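Local coordinates for protein arginyl-trna synthetase (Thermus thermophilus, PDB 1IQ0) that probably attaches L-arginine to its cognate tRNA at the expense of ATP, as a monomeric class I aminoacyl-tRNA synthetase, at residues Val120-Ile132 against Leu383-Met395. Sequence-based numbering, arbitrary orientation.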
ATOM      1  N   VAL A 120      -2.079   9.874  14.499  1.00 26.57           N
ATOM      2  CA  VAL A 120      -0.904   9.358  13.796  1.00 27.54           C
ATOM      3  C   VAL A 120      -0.910   7.863  13.510  1.00 27.49           C
ATOM      4  O   VAL A 120      -0.395   7.432  12.479  1.00 26.73           O
ATOM      5  CB  VAL A 120       0.403   9.704  14.546  1.00 36.68           C
ATOM      6  CG1 VAL A 120       0.525  11.210  14.697  1.00 39.16           C
ATOM      7  CG2 VAL A 120       0.424   9.024  15.899  1.00 38.38           C
ATOM      8  N   GLY A 121      -1.481   7.073  14.414  1.00 43.18           N
ATOM      9  CA  GLY A 121      -1.529   5.639  14.198  1.00 43.30           C
ATOM     10  C   GLY A 121      -2.272   5.283  12.922  1.00 44.34           C
ATOM     11  O   GLY A 121      -1.970   4.283  12.267  1.00 50.29           O
ATOM     12  N   HIS A 122      -3.236   6.121  12.562  1.00 31.79           N
ATOM     13  CA  HIS A 122      -4.051   5.917  11.371  1.00 31.32           C
ATOM     14  C   HIS A 122      -3.337   6.340  10.091  1.00 31.36           C
ATOM     15  O   HIS A 122      -3.752   5.967   8.993  1.00 33.96           O
ATOM     16  CB  HIS A 122      -5.359   6.707  11.509  1.00 26.63           C
ATOM     17  CG  HIS A 122      -6.189   6.289  12.680  1.00 28.61           C
ATOM     18  ND1 HIS A 122      -6.864   7.192  13.477  1.00 26.24           N
ATOM     19  CD2 HIS A 122      -6.467   5.062  13.180  1.00 28.22           C
ATOM     20  CE1 HIS A 122      -7.524   6.536  14.415  1.00 30.23           C
ATOM     21  NE2 HIS A 122      -7.301   5.243  14.256  1.00 31.13           N
ATOM     22  N   LEU A 123      -2.269   7.124  10.239  1.00 26.84           N
ATOM     23  CA  LEU A 123      -1.497   7.617   9.101  1.00 28.67           C
ATOM     24  C   LEU A 123      -0.889   6.504   8.266  1.00 28.81           C
ATOM     25  O   LEU A 123      -1.091   6.448   7.057  1.00 37.41           O
ATOM     26  CB  LEU A 123      -0.366   8.527   9.578  1.00 38.31           C
ATOM     27  CG  LEU A 123      -0.406   9.993   9.164  1.00 37.58           C
ATOM     28  CD1 LEU A 123       0.842  10.667   9.696  1.00 37.53           C
ATOM     29  CD2 LEU A 123      -0.484  10.116   7.654  1.00 39.14           C
ATOM     30  N   ARG A 124      -0.125   5.634   8.912  1.00 19.51           N
ATOM     31  CA  ARG A 124       0.516   4.538   8.208  1.00 20.52           C
ATOM     32  C   ARG A 124      -0.504   3.630   7.513  1.00 16.48           C
ATOM     33  O   ARG A 124      -0.285   3.198   6.377  1.00 18.25           O
ATOM     34  CB  ARG A 124       1.382   3.708   9.162  1.00 30.32           C
ATOM     35  CG  ARG A 124       1.850   2.413   8.522  1.00 33.28           C
ATOM     36  CD  ARG A 124       3.351   2.251   8.453  1.00 27.94           C
ATOM     37  NE  ARG A 124       3.933   1.841   9.720  1.00 30.48           N
ATOM     38  CZ  ARG A 124       5.110   1.231   9.844  1.00 26.88           C
ATOM     39  NH1 ARG A 124       5.839   0.944   8.778  1.00 28.76           N
ATOM     40  NH2 ARG A 124       5.575   0.931  11.046  1.00 25.65           N
ATOM     41  N   ASN A 125      -1.612   3.352   8.199  1.00 22.32           N
ATOM     42  CA  ASN A 125      -2.668   2.496   7.662  1.00 20.26           C
ATOM     43  C   ASN A 125      -3.109   3.027   6.308  1.00 19.60           C
ATOM     44  O   ASN A 125      -3.096   2.307   5.314  1.00 18.80           O
ATOM     45  CB  ASN A 125      -3.866   2.473   8.627  1.00 20.74           C
ATOM     46  CG  ASN A 125      -4.989   1.551   8.162  1.00 22.02           C
ATOM     47  OD1 ASN A 125      -5.436   0.673   8.909  1.00 27.63           O
ATOM     48  ND2 ASN A 125      -5.453   1.750   6.932  1.00 14.40           N
ATOM     49  N   ILE A 126      -3.501   4.294   6.288  1.00 19.38           N
ATOM     50  CA  ILE A 126      -3.969   4.946   5.076  1.00 21.14           C
ATOM     51  C   ILE A 126      -2.895   4.981   3.985  1.00 22.41           C
ATOM     52  O   ILE A 126      -3.156   4.618   2.835  1.00 24.36           O
ATOM     53  CB  ILE A 126      -4.433   6.393   5.388  1.00 19.73           C
ATOM     54  CG1 ILE A 126      -5.532   6.354   6.454  1.00 18.76           C
ATOM     55  CG2 ILE A 126      -4.935   7.076   4.117  1.00 17.75           C
ATOM     56  CD1 ILE A 126      -6.119   7.705   6.802  1.00 19.68           C
ATOM     57  N   ALA A 127      -1.691   5.408   4.354  1.00 21.42           N
ATOM     58  CA  ALA A 127      -0.587   5.499   3.401  1.00 21.85           C
ATOM     59  C   ALA A 127      -0.246   4.147   2.778  1.00 20.53           C
ATOM     60  O   ALA A 127      -0.108   4.040   1.561  1.00 21.77           O
ATOM     61  CB  ALA A 127       0.656   6.090   4.088  1.00 18.28           C
ATOM     62  N   LEU A 128      -0.115   3.125   3.619  1.00 20.01           N
ATOM     63  CA  LEU A 128       0.217   1.770   3.179  1.00 19.48           C
ATOM     64  C   LEU A 128      -0.882   1.172   2.300  1.00 20.95           C
ATOM     65  O   LEU A 128      -0.606   0.590   1.246  1.00 21.02           O
ATOM     66  CB  LEU A 128       0.411   0.858   4.392  1.00 19.30           C
ATOM     67  CG  LEU A 128       1.681   0.015   4.510  1.00 29.40           C
ATOM     68  CD1 LEU A 128       1.522  -0.908   5.711  1.00 26.65           C
ATOM     69  CD2 LEU A 128       1.937  -0.792   3.235  1.00 23.09           C
ATOM     70  N   GLY A 129      -2.126   1.307   2.754  1.00 25.14           N
ATOM     71  CA  GLY A 129      -3.252   0.767   2.016  1.00 22.70           C
ATOM     72  C   GLY A 129      -3.462   1.408   0.658  1.00 23.62           C
ATOM     73  O   GLY A 129      -3.650   0.712  -0.344  1.00 23.81           O
ATOM     74  N   ASP A 130      -3.438   2.735   0.622  1.00 22.86           N
ATOM     75  CA  ASP A 130      -3.625   3.461  -0.625  1.00 20.31           C
ATOM     76  C   ASP A 130      -2.499   3.124  -1.609  1.00 21.62           C
ATOM     77  O   ASP A 130      -2.742   2.900  -2.793  1.00 26.38           O
ATOM     78  CB  ASP A 130      -3.645   4.972  -0.365  1.00 16.34           C
ATOM     79  CG  ASP A 130      -3.803   5.769  -1.635  1.00 17.55           C
ATOM     80  OD1 ASP A 130      -4.882   5.670  -2.266  1.00 18.62           O
ATOM     81  OD2 ASP A 130      -2.854   6.479  -2.020  1.00 19.54           O
ATOM     82  N   ALA A 131      -1.271   3.081  -1.104  1.00 16.15           N
ATOM     83  CA  ALA A 131      -0.118   2.778  -1.942  1.00 16.31           C
ATOM     84  C   ALA A 131      -0.204   1.382  -2.560  1.00 17.83           C
ATOM     85  O   ALA A 131      -0.013   1.224  -3.766  1.00 19.16           O
ATOM     86  CB  ALA A 131       1.178   2.922  -1.131  1.00 11.60           C
ATOM     87  N   ILE A 132      -0.496   0.365  -1.756  1.00 17.67           N
ATOM     88  CA  ILE A 132      -0.577  -0.977  -2.316  1.00 17.36           C
ATOM     89  C   ILE A 132      -1.748  -1.078  -3.289  1.00 15.47           C
ATOM     90  O   ILE A 132      -1.678  -1.824  -4.256  1.00 16.25           O
ATOM     91  CB  ILE A 132      -0.683  -2.078  -1.216  1.00 25.59           C
ATOM     92  CG1 ILE A 132      -0.415  -3.450  -1.836  1.00 28.36           C
ATOM     93  CG2 ILE A 132      -2.067  -2.083  -0.581  1.00 21.23           C
ATOM     94  CD1 ILE A 132       0.905  -3.548  -2.576  1.00 35.90           C
ATOM     95  N   LEU A 383      -2.065  -7.131   5.906  1.00 25.60           N
ATOM     96  CA  LEU A 383      -0.895  -6.291   5.789  1.00 25.21           C
ATOM     97  C   LEU A 383      -0.836  -5.612   7.155  1.00 22.60           C
ATOM     98  O   LEU A 383      -1.503  -4.601   7.393  1.00 22.64           O
ATOM     99  CB  LEU A 383      -1.073  -5.270   4.657  1.00 32.70           C
ATOM    100  CG  LEU A 383       0.153  -4.442   4.255  1.00 34.78           C
ATOM    101  CD1 LEU A 383       1.357  -5.356   4.102  1.00 42.51           C
ATOM    102  CD2 LEU A 383      -0.124  -3.694   2.952  1.00 33.18           C
ATOM    103  N   ALA A 384      -0.073  -6.209   8.064  1.00 22.14           N
ATOM    104  CA  ALA A 384       0.061  -5.686   9.419  1.00 23.34           C
ATOM    105  C   ALA A 384       1.219  -4.701   9.508  1.00 23.64           C
ATOM    106  O   ALA A 384       2.274  -4.913   8.914  1.00 25.92           O
ATOM    107  CB  ALA A 384       0.271  -6.836  10.403  1.00 29.43           C
ATOM    108  N   TYR A 385       1.021  -3.626  10.261  1.00 38.60           N
ATOM    109  CA  TYR A 385       2.060  -2.618  10.394  1.00 37.76           C
ATOM    110  C   TYR A 385       2.346  -2.250  11.843  1.00 37.46           C
ATOM    111  O   TYR A 385       1.483  -2.374  12.711  1.00 39.45           O
ATOM    112  CB  TYR A 385       1.652  -1.371   9.613  1.00 25.06           C
ATOM    113  CG  TYR A 385       0.337  -0.800  10.072  1.00 21.00           C
ATOM    114  CD1 TYR A 385       0.275   0.090  11.146  1.00 23.85           C
ATOM    115  CD2 TYR A 385      -0.862  -1.164   9.442  1.00 24.45           C
ATOM    116  CE1 TYR A 385      -0.946   0.605  11.578  1.00 27.38           C
ATOM    117  CE2 TYR A 385      -2.083  -0.654   9.867  1.00 23.20           C
ATOM    118  CZ  TYR A 385      -2.118   0.230  10.932  1.00 27.54           C
ATOM    119  OH  TYR A 385      -3.320   0.762  11.333  1.00 31.52           O
ATOM    120  N   GLU A 386       3.571  -1.800  12.092  1.00 26.36           N
ATOM    121  CA  GLU A 386       3.987  -1.396  13.428  1.00 27.33           C
ATOM    122  C   GLU A 386       3.574   0.034  13.761  1.00 28.04           C
ATOM    123  O   GLU A 386       3.067   0.774  12.916  1.00 28.36           O
ATOM    124  CB  GLU A 386       5.503  -1.526  13.576  1.00 31.90           C
ATOM    125  CG  GLU A 386       5.963  -2.808  14.241  1.00 38.58           C
ATOM    126  CD  GLU A 386       5.320  -3.025  15.604  1.00 43.13           C
ATOM    127  OE1 GLU A 386       4.850  -2.042  16.219  1.00 42.29           O
ATOM    128  OE2 GLU A 386       5.298  -4.187  16.065  1.00 46.95           O
ATOM    129  N   THR A 387       3.820   0.407  15.011  1.00 26.97           N
ATOM    130  CA  THR A 387       3.487   1.722  15.547  1.00 30.96           C
ATOM    131  C   THR A 387       4.284   2.849  14.899  1.00 32.56           C
ATOM    132  O   THR A 387       5.386   2.641  14.390  1.00 32.76           O
ATOM    133  CB  THR A 387       3.771   1.771  17.064  1.00 63.29           C
ATOM    134  OG1 THR A 387       3.216   0.612  17.694  1.00 69.05           O
ATOM    135  CG2 THR A 387       3.162   3.016  17.687  1.00 68.76           C
ATOM    136  N   VAL A 388       3.709   4.046  14.942  1.00 34.76           N
ATOM    137  CA  VAL A 388       4.346   5.233  14.410  1.00 30.09           C
ATOM    138  C   VAL A 388       4.486   6.244  15.542  1.00 29.65           C
ATOM    139  O   VAL A 388       3.501   6.606  16.188  1.00 27.99           O
ATOM    140  CB  VAL A 388       3.516   5.884  13.282  1.00 21.25           C
ATOM    141  CG1 VAL A 388       4.163   7.208  12.870  1.00 21.65           C
ATOM    142  CG2 VAL A 388       3.436   4.951  12.089  1.00 17.70           C
ATOM    143  N   LEU A 389       5.716   6.683  15.785  1.00 33.16           N
ATOM    144  CA  LEU A 389       5.989   7.666  16.828  1.00 32.10           C
ATOM    145  C   LEU A 389       6.072   9.048  16.187  1.00 31.81           C
ATOM    146  O   LEU A 389       6.375   9.169  14.998  1.00 29.59           O
ATOM    147  CB  LEU A 389       7.322   7.352  17.521  1.00 33.28           C
ATOM    148  CG  LEU A 389       7.498   5.958  18.123  1.00 33.86           C
ATOM    149  CD1 LEU A 389       8.906   5.802  18.680  1.00 32.29           C
ATOM    150  CD2 LEU A 389       6.471   5.752  19.219  1.00 34.45           C
ATOM    151  N   LEU A 390       5.791  10.082  16.970  1.00 30.24           N
ATOM    152  CA  LEU A 390       5.877  11.457  16.483  1.00 32.25           C
ATOM    153  C   LEU A 390       6.958  12.142  17.321  1.00 36.33           C
ATOM    154  O   LEU A 390       6.774  12.379  18.517  1.00 36.51           O
ATOM    155  CB  LEU A 390       4.543  12.189  16.645  1.00 28.60           C
ATOM    156  CG  LEU A 390       4.561  13.653  16.170  1.00 28.05           C
ATOM    157  CD1 LEU A 390       4.920  13.715  14.688  1.00 30.31           C
ATOM    158  CD2 LEU A 390       3.200  14.292  16.406  1.00 24.39           C
ATOM    159  N   GLU A 391       8.090  12.440  16.689  1.00 41.11           N
ATOM    160  CA  GLU A 391       9.212  13.067  17.375  1.00 40.49           C
ATOM    161  C   GLU A 391       9.665  12.189  18.542  1.00 42.46           C
ATOM    162  O   GLU A 391       9.917  12.681  19.639  1.00 42.79           O
ATOM    163  CB  GLU A 391       8.819  14.456  17.888  1.00 36.37           C
ATOM    164  CG  GLU A 391       8.645  15.524  16.799  1.00 37.55           C
ATOM    165  CD  GLU A 391       9.943  15.851  16.060  1.00 38.78           C
ATOM    166  OE1 GLU A 391      11.028  15.726  16.668  1.00 41.61           O
ATOM    167  OE2 GLU A 391       9.878  16.250  14.877  1.00 35.81           O
ATOM    168  N   GLY A 392       9.758  10.884  18.287  1.00 36.80           N
ATOM    169  CA  GLY A 392      10.180   9.932  19.304  1.00 40.18           C
ATOM    170  C   GLY A 392       9.172   9.710  20.418  1.00 43.51           C
ATOM    171  O   GLY A 392       9.481   9.081  21.429  1.00 42.53           O
ATOM    172  N   ARG A 393       7.958  10.215  20.231  1.00 42.95           N
ATOM    173  CA  ARG A 393       6.913  10.093  21.238  1.00 47.22           C
ATOM    174  C   ARG A 393       5.788   9.147  20.819  1.00 48.01           C
ATOM    175  O   ARG A 393       5.303   9.197  19.687  1.00 43.81           O
ATOM    176  CB  ARG A 393       6.327  11.477  21.535  1.00 76.81           C
ATOM    177  CG  ARG A 393       5.310  11.509  22.661  1.00 85.59           C
ATOM    178  CD  ARG A 393       5.950  11.137  23.987  1.00 92.70           C
ATOM    179  NE  ARG A 393       7.138  11.941  24.266  1.00 98.81           N
ATOM    180  CZ  ARG A 393       7.146  13.269  24.343  1.00102.30           C
ATOM    181  NH1 ARG A 393       6.025  13.955  24.162  1.00103.98           N
ATOM    182  NH2 ARG A 393       8.276  13.911  24.601  1.00102.46           N
ATOM    183  N   GLN A 394       5.379   8.283  21.741  1.00 45.36           N
ATOM    184  CA  GLN A 394       4.296   7.344  21.483  1.00 50.95           C
ATOM    185  C   GLN A 394       2.987   8.114  21.625  1.00 55.38           C
ATOM    186  O   GLN A 394       2.820   8.874  22.575  1.00 56.03           O
ATOM    187  CB  GLN A 394       4.345   6.197  22.496  1.00 71.13           C
ATOM    188  CG  GLN A 394       3.150   5.255  22.461  1.00 71.08           C
ATOM    189  CD  GLN A 394       2.920   4.645  21.092  1.00 72.15           C
ATOM    190  OE1 GLN A 394       2.493   5.326  20.158  1.00 73.47           O
ATOM    191  NE2 GLN A 394       3.208   3.354  20.965  1.00 73.65           N
ATOM    192  N   MET A 395       2.069   7.929  20.680  1.00 92.05           N
ATOM    193  CA  MET A 395       0.783   8.619  20.727  1.00 98.77           C
ATOM    194  C   MET A 395      -0.300   7.757  21.365  1.00102.59           C
ATOM    195  O   MET A 395      -1.307   7.433  20.733  1.00104.82           O
ATOM    196  CB  MET A 395       0.347   9.039  19.322  1.00 78.96           C
ATOM    197  CG  MET A 395       0.323  10.547  19.105  1.00 80.98           C
ATOM    198  SD  MET A 395       1.947  11.328  19.233  1.00 88.90           S
ATOM    199  CE  MET A 395       2.032  11.702  20.988  1.00 86.27           C
TER
HETATM  200  O   HOH W   1      -3.638   2.403  13.775  1.00 45.96           O
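L383 meets L128 tip to tip, CD2 of L383 lying 3.6 Å from CD2 of L128, while I132 brushes the same leucine methyl one turn further along the helix. This apolar end shows how a helix beds on a strand running nearly against it, here at 148° to 383-385. Two residues on, Y385 supplies the broadest surface. Its CG stands between the backbone N and the carbonyl carbon (chi1 58°), which lays the ring alongside the helix; the backbone N of N125 sits over the rim of one face, and the R124 chain runs the opposite way, its CG 3.8 Å from CD1 of Y385. L128 CD1 packs on the tyrosine CB. A water in the ring plane lies 3.0 Å from Y385 OH and donates a weak hydrogen bond to G121 O, a modest link between the phenol and the backbone of G121. At E386 the strand is interrupted, to resume at V388, and the E386 carbonyl faces R124, whose chain, bent at chi2 and chi3, brings the guanidinium edge-on to this oxygen. Both bonds are weak: NH2 of R124 is 3.1 Å from E386 O with an N-H...O angle of 143°, and NE is farther off. The stronger partner of NH2 is the carbonyl of K453, so the arginine bridges two backbone segments; the E386 carboxylate turns away, OE2 to a salt bridge with R356 and OE1 to the backbone N of T387. V388 then lays CG2 3.8 Å from CB of R124, close to where the backbones come nearest, at G121. Beyond it, V120 touches L390 loosely and crosses M395 at about a right angle, although M395 is poorly ordered. Helix 120-138, which carries the end of the predicted HIGH region, thus packs, nearly antiparallel, on strand 380-390, which lies between strands 348-354 and 455-457 and parallel to both in the sheet of the nucleotide-binding, Rossmann-like catalytic domain of class I synthetases.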